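PDB 3G1J: integron cassette protein, which is of unknown function, being encoded by a mobile integron gene cassette of Vibrio cholerae and containing a small, strand-rich domain of the SH3 clan. Local coordinates for residues A[1-4]-A[5-8]. Sequence-based numbering, arbitrary orientation.
Sequences GVDR and DYLQ
Asp3 turns its carboxylate forward along the chain, where OD1 accepts the backbone N-H of Asp5 at 3.1 Å from OD1 to N. The N-H comes in from above the carboxylate plane and the bond is bent, 145° at the hydrogen. With CG anti to the backbone N (chi1 -175°), the group lies beside its own carbonyl carbon, near the N-H groups of the turn that follows. The same carboxylate borders Tyr6: OD2 sits 3.3 Å from CE2, close to the ring plane and at its edge, while carboxylate and ring planes stand 74° apart. Nearby, Asp5 OD2 lies 4.4 Å from Asp3 OD1, a like-charge approach, not a contact, that may raise the proton affinity of either acid slightly.

Two backbone bonds close the turn, Tyr6 N to Asp3 O at 3.1 Å and Leu7 N to Arg4 O at 2.9 Å. A water donates to both Arg4 O and Leu7 O, so the Arg4 carbonyl has two donors. With CG beside its backbone N and anti to its carbonyl carbon, Leu7 rests CB 3.4 Å from Arg4 O and extends CD1 to Val2 CG1, a lighter apolar touch at 4.1 Å. Val2 and Leu7 both also meet Phe57 of strand 53-60, whereas Arg4 packs on Leu43 of strand 39-48. This surface turn thus lies against the five-stranded antiparallel sheet. Successive i to i+3 backbone bonds mark a short 3-10 turn, and Asp3, whose side-chain oxygen takes the N-H two residues on, forms an Asx turn at its start.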
ATOM      1  N   GLY A   1      13.809   0.737   9.885  1.00 62.26           N
ATOM      2  CA  GLY A   1      13.335   0.830   8.516  1.00 57.91           C
ATOM      3  C   GLY A   1      13.116   2.264   8.074  1.00 54.68           C
ATOM      4  O   GLY A   1      13.826   3.174   8.506  1.00 50.40           O
ATOM      5  N   VAL A   2      12.131   2.466   7.204  1.00 46.08           N
ATOM      6  CA  VAL A   2      11.828   3.797   6.705  1.00 34.31           C
ATOM      7  C   VAL A   2      11.597   4.751   7.882  1.00 32.36           C
ATOM      8  O   VAL A   2      11.056   4.365   8.922  1.00 31.71           O
ATOM      9  CB  VAL A   2      10.586   3.776   5.782  1.00 33.50           C
ATOM     10  CG1 VAL A   2       9.328   3.494   6.596  1.00 31.85           C
ATOM     11  CG2 VAL A   2      10.464   5.088   5.014  1.00 30.88           C
ATOM     12  N   ASP A   3      12.022   5.996   7.724  1.00 27.33           N
ATOM     13  CA  ASP A   3      11.787   7.010   8.745  1.00 22.75           C
ATOM     14  C   ASP A   3      10.309   7.404   8.701  1.00 23.72           C
ATOM     15  O   ASP A   3       9.866   8.076   7.776  1.00 24.80           O
ATOM     16  CB  ASP A   3      12.704   8.216   8.489  1.00 26.42           C
ATOM     17  CG  ASP A   3      12.624   9.271   9.573  1.00 29.51           C
ATOM     18  OD1 ASP A   3      11.682   9.243  10.393  1.00 29.43           O
ATOM     19  OD2 ASP A   3      13.523  10.139   9.591  1.00 32.05           O
ATOM     20  N   ARG A   4       9.547   6.974   9.702  1.00 29.11           N
ATOM     21  CA  ARG A   4       8.099   7.207   9.729  1.00 28.82           C
ATOM     22  C   ARG A   4       7.722   8.683   9.701  1.00 28.07           C
ATOM     23  O   ARG A   4       6.642   9.040   9.228  1.00 27.44           O
ATOM     24  CB  ARG A   4       7.469   6.569  10.967  1.00 35.15           C
ATOM     25  CG  ARG A   4       7.840   5.121  11.181  1.00 38.96           C
ATOM     26  CD  ARG A   4       6.849   4.163  10.565  1.00 35.27           C
ATOM     27  NE  ARG A   4       7.136   2.802  11.006  1.00 39.14           N
ATOM     28  CZ  ARG A   4       6.471   2.170  11.971  1.00 41.73           C
ATOM     29  NH1 ARG A   4       5.452   2.768  12.586  1.00 36.99           N
ATOM     30  NH2 ARG A   4       6.814   0.932  12.307  1.00 38.83           N
ATOM     31  N   ASP A   5       8.594   9.535  10.229  1.00 26.22           N
ATOM     32  CA  ASP A   5       8.312  10.963  10.288  1.00 27.74           C
ATOM     33  C   ASP A   5       8.190  11.611   8.902  1.00 25.72           C
ATOM     34  O   ASP A   5       7.686  12.727   8.783  1.00 29.53           O
ATOM     35  CB  ASP A   5       9.370  11.693  11.122  1.00 32.55           C
ATOM     36  CG  ASP A   5       9.193  11.474  12.621  1.00 41.50           C
ATOM     37  OD1 ASP A   5       8.227  10.791  13.024  1.00 37.70           O
ATOM     38  OD2 ASP A   5      10.023  11.991  13.399  1.00 48.68           O
ATOM     39  N   TYR A   6       8.682  10.929   7.866  1.00 21.69           N
ATOM     40  CA  TYR A   6       8.564  11.425   6.497  1.00 19.06           C
ATOM     41  C   TYR A   6       7.266  10.989   5.835  1.00 25.70           C
ATOM     42  O   TYR A   6       6.918  11.495   4.770  1.00 25.01           O
ATOM     43  CB  TYR A   6       9.744  10.957   5.627  1.00 20.34           C
ATOM     44  CG  TYR A   6      10.989  11.776   5.848  1.00 23.92           C
ATOM     45  CD1 TYR A   6      11.290  12.856   5.025  1.00 29.83           C
ATOM     46  CD2 TYR A   6      11.854  11.484   6.890  1.00 27.09           C
ATOM     47  CE1 TYR A   6      12.425  13.616   5.230  1.00 32.88           C
ATOM     48  CE2 TYR A   6      12.984  12.234   7.106  1.00 31.33           C
ATOM     49  CZ  TYR A   6      13.270  13.303   6.278  1.00 34.28           C
ATOM     50  OH  TYR A   6      14.408  14.048   6.508  1.00 34.64           O
ATOM     51  N   LEU A   7       6.542  10.071   6.469  1.00 18.13           N
ATOM     52  CA  LEU A   7       5.367   9.476   5.835  1.00 22.17           C
ATOM     53  C   LEU A   7       4.067  10.228   6.086  1.00 28.48           C
ATOM     54  O   LEU A   7       3.846  10.789   7.162  1.00 24.93           O
ATOM     55  CB  LEU A   7       5.184   8.024   6.288  1.00 19.41           C
ATOM     56  CG  LEU A   7       6.288   6.997   6.011  1.00 23.15           C
ATOM     57  CD1 LEU A   7       5.843   5.623   6.484  1.00 26.70           C
ATOM     58  CD2 LEU A   7       6.699   6.969   4.545  1.00 23.07           C
ATOM     59  N   GLN A   8       3.203  10.206   5.079  1.00 24.36           N
ATOM     60  CA  GLN A   8       1.850  10.702   5.209  1.00 24.10           C
ATOM     61  C   GLN A   8       1.022   9.675   5.978  1.00 23.91           C
ATOM     62  O   GLN A   8       1.074   8.483   5.685  1.00 28.52           O
ATOM     63  CB  GLN A   8       1.294  10.927   3.808  1.00 28.93           C
ATOM     64  CG  GLN A   8      -0.100  11.457   3.736  1.00 30.15           C
ATOM     65  CD  GLN A   8      -0.445  11.835   2.318  1.00 32.93           C
ATOM     66  OE1 GLN A   8       0.203  12.697   1.721  1.00 28.29           O
ATOM     67  NE2 GLN A   8      -1.449  11.174   1.755  1.00 29.96           N
TER
HETATM   68  O   HOH W   1       4.146  10.055   9.655  1.00 31.09           O